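Local coordinates for protein chitin elicitor receptor kinase 1 (Arabidopsis thaliana, PDB 4EBY) that probably perceives chitin oligomers through its LysM ectodomain and is activated as a plant immune receptor by chitin-induced dimerization, at residues L27-A32 with V63-C67; N78-S82 with S95-N99; S105-N110 with T122-L126. One frame throughout, in Å; residues are numbered along the deposited sequence.

How the interactions relate
The three contacts lie along one mixed sheet, two of them within the second LysM range. Strands 60-70, 74-82 and 122-128 are successive neighbours in it, bringing one segment each to interactions 1, 2 and 3. Interactions 1 and 2 have centres about 12 Å apart and meet at Phe79, whose CZ comes within 3.5 Å of Phe65 CB. Interactions 2 and 3, about 9 Å apart between centres, are joined by a probable backbone hydrogen bond, Phe79 N to Val125 O, 2.8 Å. Interactions 1 and 3 do not touch, their nearest atoms being about 7 Å apart. One sugar, linked to Asn78 of interaction 2, is also held by Asn124 of interaction 3.

Interaction 1: residues L27-A32 with V63-C67; sequences LNSSIA and VPFPC. With NAG (2-acetamido-2-deoxy-beta-D-glucopyranose), chain B.
Ile31 sets its two branches against two prolines, Pro64 and Pro66, in a closely fitted but outer part of this contact between a loop and strand 60-70. Its CG2 methyl meets Pro64 CB at 3.6 Å. CD1 slides past the Pro66 ring, the two side chains running in opposite directions, and comes to 3.4 Å from Pro66 N. The extended second torsion (chi2 171°) gives CD1 this reach, so each branch has its own proline.

The buried, tightly packed end belongs to Leu27, the first residue to leave helix 20-26, which pushes CD2 against the branched head of Val63, 3.8 Å from Val63 CB and nearly as close to both methyls. Phe79 and Tyr97 also pack on Leu27, which ties the loop to the neighbouring core.

Between these apolar ends lies a water. It donates to Leu27 O at 2.7 Å and to Pro64 O at 2.7 Å, and it is also hydrogen-bonded to Ser29 OG at 2.6 Å. That hydroxyl additionally receives weak bonds from the backbone N atoms of Ile31 and Ala32.

The outer side is looser. Asn28 points away from the strand, its ND2 linked covalently to C1 of an N-linked sugar, with OD1 hydrogen-bonded to Tyr34 N. Ser30, exposed to solvent, touches that sugar through OG, 3.5 Å from C6.

Loop and strand therefore associate by the fit of aliphatic groups, their polar atoms meeting through a shared water instead of directly, while the glycan is kept on the solvent side.

Interaction 2: residues N78-S82 with S95-N99; sequences NFSYS and SNYAN. With NAG (2-acetamido-2-deoxy-beta-D-glucopyranose), chain C; NAG (2-acetamido-2-deoxy-beta-D-glucopyranose), chain E; NAG (2-acetamido-2-deoxy-beta-D-glucopyranose), chain F.
The aromatic core of a LysM unit is seen here in Tyr97, just beyond helix 89-96, whose ring enters between Phe79 and Tyr81 of strand 74-82. Phe79 and Tyr81 are two apart in the strand and so face the helix together, flanking the far end of the incoming ring. Tyr97 CE2 lies 3.8 Å from Tyr81 CD1, and its CE1 lies 4.2 Å from Phe79 CB. The two tyrosine rings meet obliquely, centroids 5.9 Å apart and planes at 79°, and Tyr81 brings CG and CD1 to the edge of the Tyr97 ring. The hydroxyl of Tyr97 presses on Tyr81 CB at 3.3 Å and is hydrogen-bonded to Asn26 O.

In the beta-alpha-alpha-beta plan of LysM domains, strands 74-82 and 122-128 pair antiparallel and helices 89-96 and 103-109 pack on them, so this contact closes the first helix onto the first strand. Tyr81 CG stands anti to the backbone N (chi1 175°), which carries its ring across toward Asn96; its OH is hydrogen-bonded to Asp87 OD2.

Sugars sit farther out, on the outer residues of the two segments. Asn78 ND2 and Asn99 ND2 each carry an N-linked NAG, and the methyl C8 of the Asn99 sugar rests 3.6 Å from Ala98 CB. A further NAG sets O7 3.3 Å from Ser95 CB, in a pocket to which Glu15, Asn16 and Ile94 also belong.

Interaction 3: residues S105-N110 with T122-L126; sequences SLQARN and TLNVL. With NAG (2-acetamido-2-deoxy-beta-D-glucopyranose), chain E; NAG (2-acetamido-2-deoxy-beta-D-glucopyranose), chain D.
Arg109 and Asn124 are joined by a direct hydrogen bond. The guanidinium NE gives a nearly straight bond to Asn124 OD1, 2.9 Å at 169°, leaving in its own plane but arriving 57° out of the amide plane. NH1 adds a weak, bent bond to the same oxygen and another weak one to Asn78 OD1. Asn124 is thus held by its oxygen, while its ND2 donates to ring oxygen O5 of the sugar linked to Asn78, 2.9 Å away.

A second polar link is indirect: one water joins Ser105 OG at 2.9 Å to Leu126 N, which donates to it at 3.0 Å.

Aliphatic cover of a flat cation comes next. Leu126 places CB over the centre of the Arg109 guanidinium, 3.5 Å above its plane; a bend at the third torsion lays the group across Leu126.

The apolar pair is Leu106 CD2 on Val125 CG2, at 3.8 Å. Asn110 lies against Leu123 and Asn124.

The helical segment 105-109 runs at 129° to strand segment 122-126, the axes 8.0 Å apart at closest. This is the packing of the second helix on the closing strand in the beta-alpha-alpha-beta LysM fold.

Interaction 1: residues L27-A32 with V63-C67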
loop_
_atom_site.group_PDB
_atom_site.type_symbol
_atom_site.label_atom_id
_atom_site.label_comp_id
_atom_site.label_asym_id
_atom_site.label_seq_id
_atom_site.Cartn_x
_atom_site.Cartn_y
_atom_site.Cartn_z
ATOM N N LEU A 27 5.646 7.438 -2.236
ATOM C CA LEU A 27 5.596 6.663 -1.008
ATOM C C LEU A 27 6.874 6.836 -0.175
ATOM O O LEU A 27 7.250 5.942 0.594
ATOM C CB LEU A 27 5.312 5.180 -1.302
ATOM C CG LEU A 27 3.879 4.828 -1.709
ATOM C CD1 LEU A 27 3.445 5.445 -3.008
ATOM C CD2 LEU A 27 3.730 3.292 -1.781
ATOM N N ASN A 28 7.534 7.995 -0.300
ATOM C CA ASN A 28 8.703 8.251 0.524
ATOM C C ASN A 28 8.361 8.185 2.020
ATOM O O ASN A 28 7.311 8.677 2.459
ATOM C CB ASN A 28 9.293 9.619 0.213
ATOM C CG ASN A 28 10.385 9.981 1.176
ATOM O OD1 ASN A 28 11.480 9.429 1.110
ATOM N ND2 ASN A 28 10.077 10.893 2.097
ATOM N N SER A 29 9.248 7.563 2.796
ATOM C CA SER A 29 9.143 7.561 4.246
ATOM C C SER A 29 10.507 7.269 4.846
ATOM O O SER A 29 11.464 7.059 4.112
ATOM C CB SER A 29 8.159 6.484 4.710
ATOM O OG SER A 29 8.757 5.180 4.595
ATOM N N SER A 30 10.588 7.241 6.171
ATOM C CA SER A 30 11.838 6.897 6.842
ATOM C C SER A 30 12.273 5.484 6.471
ATOM O O SER A 30 13.466 5.187 6.449
ATOM C CB SER A 30 11.632 6.983 8.357
ATOM O OG SER A 30 11.349 8.312 8.761
ATOM N N ILE A 31 11.297 4.623 6.198
ATOM C CA ILE A 31 11.540 3.218 5.888
ATOM C C ILE A 31 12.014 2.995 4.428
ATOM O O ILE A 31 12.754 2.040 4.132
ATOM C CB ILE A 31 10.282 2.405 6.260
ATOM C CG1 ILE A 31 10.286 2.155 7.768
ATOM C CG2 ILE A 31 10.173 1.128 5.442
ATOM C CD1 ILE A 31 9.006 1.550 8.309
ATOM N N ALA A 32 11.620 3.903 3.528
ATOM C CA ALA A 32 12.035 3.835 2.129
ATOM C C ALA A 32 12.394 5.234 1.683
ATOM O O ALA A 32 11.631 5.885 0.948
ATOM C CB ALA A 32 10.915 3.288 1.263
ATOM N N VAL A 63 5.957 -1.947 -1.498
ATOM C CA VAL A 63 6.753 -0.881 -0.898
ATOM C C VAL A 63 6.620 -0.899 0.618
ATOM O O VAL A 63 5.509 -0.744 1.142
ATOM C CB VAL A 63 6.285 0.516 -1.431
ATOM C CG1 VAL A 63 7.142 1.666 -0.864
ATOM C CG2 VAL A 63 6.308 0.554 -2.953
ATOM N N PRO A 64 7.737 -1.038 1.351
ATOM C CA PRO A 64 7.599 -1.007 2.814
ATOM C C PRO A 64 7.319 0.403 3.329
ATOM O O PRO A 64 7.835 1.379 2.761
ATOM C CB PRO A 64 8.967 -1.485 3.303
ATOM C CG PRO A 64 9.921 -0.954 2.211
ATOM C CD PRO A 64 9.157 -1.115 0.912
ATOM N N PHE A 65 6.488 0.513 4.363
ATOM C CA PHE A 65 6.207 1.816 4.982
ATOM C C PHE A 65 5.859 1.655 6.468
ATOM O O PHE A 65 5.541 0.544 6.915
ATOM C CB PHE A 65 5.112 2.572 4.210
ATOM C CG PHE A 65 3.725 1.953 4.306
ATOM C CD1 PHE A 65 2.785 2.512 5.160
ATOM C CD2 PHE A 65 3.358 0.874 3.515
ATOM C CE1 PHE A 65 1.486 1.989 5.244
ATOM C CE2 PHE A 65 2.048 0.331 3.593
ATOM C CZ PHE A 65 1.115 0.901 4.449
ATOM N N PRO A 66 5.963 2.739 7.254
ATOM C CA PRO A 66 5.667 2.598 8.695
ATOM C C PRO A 66 4.174 2.428 8.926
ATOM O O PRO A 66 3.366 3.001 8.201
ATOM C CB PRO A 66 6.100 3.952 9.289
ATOM C CG PRO A 66 6.990 4.588 8.225
ATOM C CD PRO A 66 6.456 4.087 6.914
ATOM N N CYS A 67 3.802 1.651 9.934
ATOM C CA CYS A 67 2.383 1.399 10.194
ATOM C C CYS A 67 2.100 1.892 11.613
ATOM O O CYS A 67 2.547 1.292 12.590
ATOM C CB CYS A 67 2.082 -0.097 10.019
ATOM S SG CYS A 67 0.311 -0.573 10.244
HETATM C C1 NAG B . 10.954 11.085 3.231
HETATM C C2 NAG B . 11.612 12.471 3.158
HETATM C C3 NAG B . 12.452 12.689 4.422
HETATM C C4 NAG B . 11.597 12.488 5.666
HETATM C C5 NAG B . 10.903 11.134 5.618
HETATM C C6 NAG B . 9.994 10.958 6.828
HETATM C C7 NAG B . 12.002 13.265 0.881
HETATM C C8 NAG B . 12.824 13.232 -0.371
HETATM N N2 NAG B . 12.444 12.607 1.963
HETATM O O3 NAG B . 13.046 13.972 4.375
HETATM O O4 NAG B . 12.371 12.498 6.851
HETATM O O5 NAG B . 10.164 10.979 4.417
HETATM O O6 NAG B . 8.934 11.896 6.798
HETATM O O7 NAG B . 10.949 13.886 0.861
HETATM O O HOH W 1 7.520 4.101 2.542
#

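Interaction 2: residues N78-S82 with S95-N99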
loop_
_atom_site.group_PDB
_atom_site.type_symbol
_atom_site.label_atom_id
_atom_site.label_comp_id
_atom_site.label_asym_id
_atom_site.label_seq_id
_atom_site.Cartn_x
_atom_site.Cartn_y
_atom_site.Cartn_z
ATOM N N ASN A 78 0.625 8.511 7.214
ATOM C CA ASN A 78 0.505 9.753 6.442
ATOM C C ASN A 78 1.714 9.943 5.516
ATOM O O ASN A 78 2.797 10.341 5.967
ATOM C CB ASN A 78 0.434 10.968 7.369
ATOM C CG ASN A 78 -0.768 10.948 8.294
ATOM O OD1 ASN A 78 -1.811 10.375 7.971
ATOM N ND2 ASN A 78 -0.605 11.580 9.468
ATOM N N PHE A 79 1.528 9.653 4.234
ATOM C CA PHE A 79 2.523 10.055 3.234
ATOM C C PHE A 79 2.348 11.527 2.904
ATOM O O PHE A 79 1.371 12.175 3.312
ATOM C CB PHE A 79 2.400 9.222 1.959
ATOM C CG PHE A 79 2.715 7.772 2.154
ATOM C CD1 PHE A 79 4.035 7.350 2.195
ATOM C CD2 PHE A 79 1.704 6.837 2.297
ATOM C CE1 PHE A 79 4.342 6.014 2.381
ATOM C CE2 PHE A 79 1.996 5.496 2.465
ATOM C CZ PHE A 79 3.331 5.077 2.508
ATOM N N SER A 80 3.323 12.082 2.176
ATOM C CA SER A 80 3.233 13.472 1.754
ATOM C C SER A 80 3.428 13.535 0.242
ATOM O O SER A 80 4.248 12.801 -0.324
ATOM C CB SER A 80 4.285 14.333 2.462
ATOM O OG SER A 80 4.016 14.448 3.852
ATOM N N TYR A 81 2.676 14.413 -0.409
ATOM C CA TYR A 81 2.674 14.485 -1.865
ATOM C C TYR A 81 2.734 15.925 -2.332
ATOM O O TYR A 81 1.912 16.743 -1.939
ATOM C CB TYR A 81 1.421 13.798 -2.440
ATOM C CG TYR A 81 1.324 13.954 -3.930
ATOM C CD1 TYR A 81 2.129 13.193 -4.776
ATOM C CD2 TYR A 81 0.453 14.877 -4.497
ATOM C CE1 TYR A 81 2.064 13.359 -6.139
ATOM C CE2 TYR A 81 0.377 15.046 -5.875
ATOM C CZ TYR A 81 1.189 14.287 -6.681
ATOM O OH TYR A 81 1.123 14.466 -8.041
ATOM N N SER A 82 3.723 16.247 -3.179
ATOM C CA SER A 82 3.805 17.589 -3.740
ATOM C C SER A 82 3.003 17.679 -5.034
ATOM O O SER A 82 3.222 16.908 -5.979
ATOM C CB SER A 82 5.265 17.992 -3.952
ATOM O OG SER A 82 5.330 19.302 -4.510
ATOM N N SER A 95 -4.527 7.239 -9.452
ATOM C CA SER A 95 -3.351 7.107 -10.290
ATOM C C SER A 95 -2.053 7.248 -9.490
ATOM O O SER A 95 -1.289 6.280 -9.361
ATOM C CB SER A 95 -3.419 8.134 -11.432
ATOM O OG SER A 95 -2.325 7.957 -12.311
ATOM N N ASN A 96 -1.803 8.430 -8.925
ATOM C CA ASN A 96 -0.519 8.673 -8.253
ATOM C C ASN A 96 -0.265 7.711 -7.087
ATOM O O ASN A 96 0.862 7.296 -6.856
ATOM C CB ASN A 96 -0.417 10.126 -7.780
ATOM C CG ASN A 96 -0.642 11.123 -8.912
ATOM O OD1 ASN A 96 -1.741 11.237 -9.439
ATOM N ND2 ASN A 96 0.392 11.852 -9.272
ATOM N N TYR A 97 -1.335 7.356 -6.359
ATOM C CA TYR A 97 -1.244 6.378 -5.268
ATOM C C TYR A 97 -1.913 5.019 -5.559
ATOM O O TYR A 97 -2.025 4.183 -4.661
ATOM C CB TYR A 97 -1.765 6.994 -3.942
ATOM C CG TYR A 97 -0.744 7.956 -3.387
ATOM C CD1 TYR A 97 0.220 7.541 -2.481
ATOM C CD2 TYR A 97 -0.705 9.277 -3.829
ATOM C CE1 TYR A 97 1.210 8.422 -2.020
ATOM C CE2 TYR A 97 0.266 10.161 -3.369
ATOM C CZ TYR A 97 1.221 9.732 -2.476
ATOM O OH TYR A 97 2.187 10.629 -2.037
ATOM N N ALA A 98 -2.326 4.799 -6.805
ATOM C CA ALA A 98 -2.737 3.476 -7.268
ATOM C C ALA A 98 -3.776 2.814 -6.361
ATOM O O ALA A 98 -3.677 1.625 -6.036
ATOM C CB ALA A 98 -1.509 2.570 -7.407
ATOM N N ASN A 99 -4.764 3.609 -5.972
ATOM C CA ASN A 99 -5.858 3.155 -5.096
ATOM C C ASN A 99 -5.478 2.717 -3.692
ATOM O O ASN A 99 -6.282 2.058 -3.000
ATOM C CB ASN A 99 -6.717 2.111 -5.805
ATOM C CG ASN A 99 -7.347 2.667 -7.055
ATOM O OD1 ASN A 99 -7.944 3.753 -7.027
ATOM N ND2 ASN A 99 -7.182 1.946 -8.174
HETATM C C1 NAG C . -7.730 2.541 -9.378
HETATM C C2 NAG C . -6.957 1.913 -10.546
HETATM C C3 NAG C . -7.542 2.367 -11.889
HETATM C C4 NAG C . -9.061 2.247 -11.938
HETATM C C5 NAG C . -9.691 2.790 -10.658
HETATM C C6 NAG C . -11.199 2.562 -10.612
HETATM C C7 NAG C . -4.546 1.454 -10.547
HETATM C C8 NAG C . -3.143 2.015 -10.611
HETATM N N2 NAG C . -5.569 2.314 -10.479
HETATM O O3 NAG C . -6.966 1.644 -12.967
HETATM O O4 NAG C . -9.543 2.997 -13.038
HETATM O O5 NAG C . -9.099 2.175 -9.528
HETATM O O6 NAG C . -11.450 1.170 -10.651
HETATM O O7 NAG C . -4.713 0.235 -10.548
HETATM C C1 NAG E . -1.808 12.022 10.151
HETATM C C2 NAG E . -1.429 12.187 11.628
HETATM C C3 NAG E . -2.651 12.686 12.387
HETATM C C4 NAG E . -3.137 13.981 11.756
HETATM C C5 NAG E . -3.343 13.827 10.258
HETATM C C6 NAG E . -3.705 15.176 9.636
HETATM C C7 NAG E . 0.152 10.855 12.945
HETATM C C8 NAG E . 0.562 9.470 13.386
HETATM N N2 NAG E . -0.973 10.946 12.233
HETATM O O3 NAG E . -2.322 12.889 13.752
HETATM O O4 NAG E . -4.381 14.355 12.293
HETATM O O5 NAG E . -2.184 13.291 9.655
HETATM O O6 NAG E . -2.639 16.103 9.739
HETATM O O7 NAG E . 0.846 11.830 13.249
HETATM C C1 NAG F . -4.347 5.634 -17.863
HETATM C C2 NAG F . -5.266 6.017 -16.692
HETATM C C3 NAG F . -6.733 6.030 -17.098
HETATM C C4 NAG F . -6.921 6.838 -18.372
HETATM C C5 NAG F . -5.885 6.474 -19.436
HETATM C C6 NAG F . -6.004 7.400 -20.642
HETATM C C7 NAG F . -4.793 5.648 -14.361
HETATM C C8 NAG F . -4.204 4.729 -13.322
HETATM N N2 NAG F . -5.087 5.135 -15.556
HETATM O O3 NAG F . -7.515 6.589 -16.050
HETATM O O4 NAG F . -8.209 6.587 -18.889
HETATM O O5 NAG F . -4.574 6.556 -18.903
HETATM O O6 NAG F . -5.837 8.738 -20.224
HETATM O O7 NAG F . -4.984 6.833 -14.092
#

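Interaction 3: residues S105-N110 with T122-L126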
loop_
_atom_site.group_PDB
_atom_site.type_symbol
_atom_site.label_atom_id
_atom_site.label_comp_id
_atom_site.label_asym_id
_atom_site.label_seq_id
_atom_site.Cartn_x
_atom_site.Cartn_y
_atom_site.Cartn_z
ATOM N N SER A 105 -10.945 10.421 1.196
ATOM C CA SER A 105 -10.001 10.562 2.300
ATOM C C SER A 105 -9.122 11.795 2.087
ATOM O O SER A 105 -8.921 12.601 3.004
ATOM C CB SER A 105 -9.146 9.300 2.455
ATOM O OG SER A 105 -8.152 9.465 3.460
ATOM N N LEU A 106 -8.614 11.934 0.869
ATOM C CA LEU A 106 -7.779 13.099 0.547
ATOM C C LEU A 106 -8.525 14.402 0.755
ATOM O O LEU A 106 -7.992 15.342 1.345
ATOM C CB LEU A 106 -7.286 13.032 -0.894
ATOM C CG LEU A 106 -6.219 12.008 -1.210
ATOM C CD1 LEU A 106 -6.013 11.918 -2.724
ATOM C CD2 LEU A 106 -4.892 12.380 -0.500
ATOM N N GLN A 107 -9.764 14.471 0.269
ATOM C CA GLN A 107 -10.509 15.725 0.358
ATOM C C GLN A 107 -10.820 16.071 1.819
ATOM O O GLN A 107 -10.790 17.232 2.207
ATOM C CB GLN A 107 -11.777 15.650 -0.496
ATOM C CG GLN A 107 -12.575 16.962 -0.528
ATOM C CD GLN A 107 -13.638 16.981 -1.628
ATOM O OE1 GLN A 107 -13.464 16.382 -2.697
ATOM N NE2 GLN A 107 -14.749 17.665 -1.364
ATOM N N ALA A 108 -11.089 15.068 2.645
ATOM C CA ALA A 108 -11.435 15.334 4.039
ATOM C C ALA A 108 -10.273 15.879 4.872
ATOM O O ALA A 108 -10.477 16.677 5.791
ATOM C CB ALA A 108 -12.034 14.068 4.695
ATOM N N ARG A 109 -9.052 15.465 4.536
ATOM C CA ARG A 109 -7.897 15.726 5.387
ATOM C C ARG A 109 -6.967 16.800 4.837
ATOM O O ARG A 109 -5.939 17.070 5.443
ATOM C CB ARG A 109 -7.081 14.447 5.618
ATOM C CG ARG A 109 -6.296 13.955 4.407
ATOM C CD ARG A 109 -5.906 12.472 4.548
ATOM N NE ARG A 109 -5.045 12.195 5.699
ATOM C CZ ARG A 109 -5.450 11.682 6.861
ATOM N NH1 ARG A 109 -4.547 11.451 7.811
ATOM N NH2 ARG A 109 -6.736 11.406 7.089
ATOM N N ASN A 110 -7.345 17.402 3.710
ATOM C CA ASN A 110 -6.578 18.515 3.118
ATOM C C ASN A 110 -7.501 19.705 2.934
ATOM O O ASN A 110 -8.697 19.517 2.707
ATOM C CB ASN A 110 -5.962 18.094 1.782
ATOM C CG ASN A 110 -4.913 17.029 1.958
ATOM O OD1 ASN A 110 -5.161 15.830 1.720
ATOM N ND2 ASN A 110 -3.754 17.439 2.423
ATOM N N THR A 122 1.219 20.796 -0.655
ATOM C CA THR A 122 1.560 19.468 -0.181
ATOM C C THR A 122 0.271 18.851 0.367
ATOM O O THR A 122 -0.469 19.521 1.102
ATOM C CB THR A 122 2.584 19.517 0.943
ATOM O OG1 THR A 122 3.803 20.123 0.461
ATOM C CG2 THR A 122 2.883 18.128 1.433
ATOM N N LEU A 123 0.022 17.603 -0.020
ATOM C CA LEU A 123 -1.118 16.857 0.503
ATOM C C LEU A 123 -0.657 15.863 1.535
ATOM O O LEU A 123 0.394 15.219 1.389
ATOM C CB LEU A 123 -1.836 16.088 -0.620
ATOM C CG LEU A 123 -2.332 16.922 -1.809
ATOM C CD1 LEU A 123 -3.089 16.010 -2.795
ATOM C CD2 LEU A 123 -3.213 18.107 -1.370
ATOM N N ASN A 124 -1.497 15.710 2.563
ATOM C CA ASN A 124 -1.424 14.619 3.524
ATOM C C ASN A 124 -2.203 13.449 2.929
ATOM O O ASN A 124 -3.393 13.580 2.627
ATOM C CB ASN A 124 -2.056 15.094 4.835
ATOM C CG ASN A 124 -1.946 14.071 5.954
ATOM O OD1 ASN A 124 -2.276 12.907 5.776
ATOM N ND2 ASN A 124 -1.474 14.515 7.118
ATOM N N VAL A 125 -1.507 12.330 2.700
ATOM C CA VAL A 125 -2.096 11.176 2.010
ATOM C C VAL A 125 -2.124 9.971 2.930
ATOM O O VAL A 125 -1.072 9.432 3.269
ATOM C CB VAL A 125 -1.249 10.809 0.782
ATOM C CG1 VAL A 125 -1.868 9.619 0.058
ATOM C CG2 VAL A 125 -1.134 12.018 -0.182
ATOM N N LEU A 126 -3.322 9.557 3.348
ATOM C CA LEU A 126 -3.450 8.435 4.273
ATOM C C LEU A 126 -3.554 7.101 3.552
ATOM O O LEU A 126 -4.398 6.908 2.673
ATOM C CB LEU A 126 -4.697 8.641 5.155
ATOM C CG LEU A 126 -4.986 7.482 6.103
ATOM C CD1 LEU A 126 -3.835 7.334 7.081
ATOM C CD2 LEU A 126 -6.322 7.739 6.837
HETATM C C1 NAG E . -1.808 12.022 10.151
HETATM C C2 NAG E . -1.429 12.187 11.628
HETATM C C3 NAG E . -2.651 12.686 12.387
HETATM C C4 NAG E . -3.137 13.981 11.756
HETATM C C5 NAG E . -3.343 13.827 10.258
HETATM C C6 NAG E . -3.705 15.176 9.636
HETATM C C7 NAG E . 0.152 10.855 12.945
HETATM C C8 NAG E . 0.562 9.470 13.386
HETATM N N2 NAG E . -0.973 10.946 12.233
HETATM O O3 NAG E . -2.322 12.889 13.752
HETATM O O4 NAG E . -4.381 14.355 12.293
HETATM O O5 NAG E . -2.184 13.291 9.655
HETATM O O6 NAG E . -2.639 16.103 9.739
HETATM O O7 NAG E . 0.846 11.830 13.249
HETATM C C1 NAG D . -8.617 4.015 6.815
HETATM C C2 NAG D . -9.564 4.487 5.708
HETATM C C3 NAG D . -10.632 5.441 6.236
HETATM C C4 NAG D . -11.266 4.934 7.513
HETATM C C5 NAG D . -10.210 4.416 8.487
HETATM C C6 NAG D . -10.838 3.807 9.736
HETATM C C7 NAG D . -8.480 4.785 3.539
HETATM C C8 NAG D . -7.730 5.769 2.645
HETATM N N2 NAG D . -8.822 5.247 4.719
HETATM O O3 NAG D . -11.633 5.665 5.261
HETATM O O4 NAG D . -11.970 6.015 8.099
HETATM O O5 NAG D . -9.397 3.449 7.853
HETATM O O6 NAG D . -11.683 2.727 9.409
HETATM O O7 NAG D . -8.713 3.628 3.187
HETATM O O HOH W 2 -5.859 10.381 2.029
#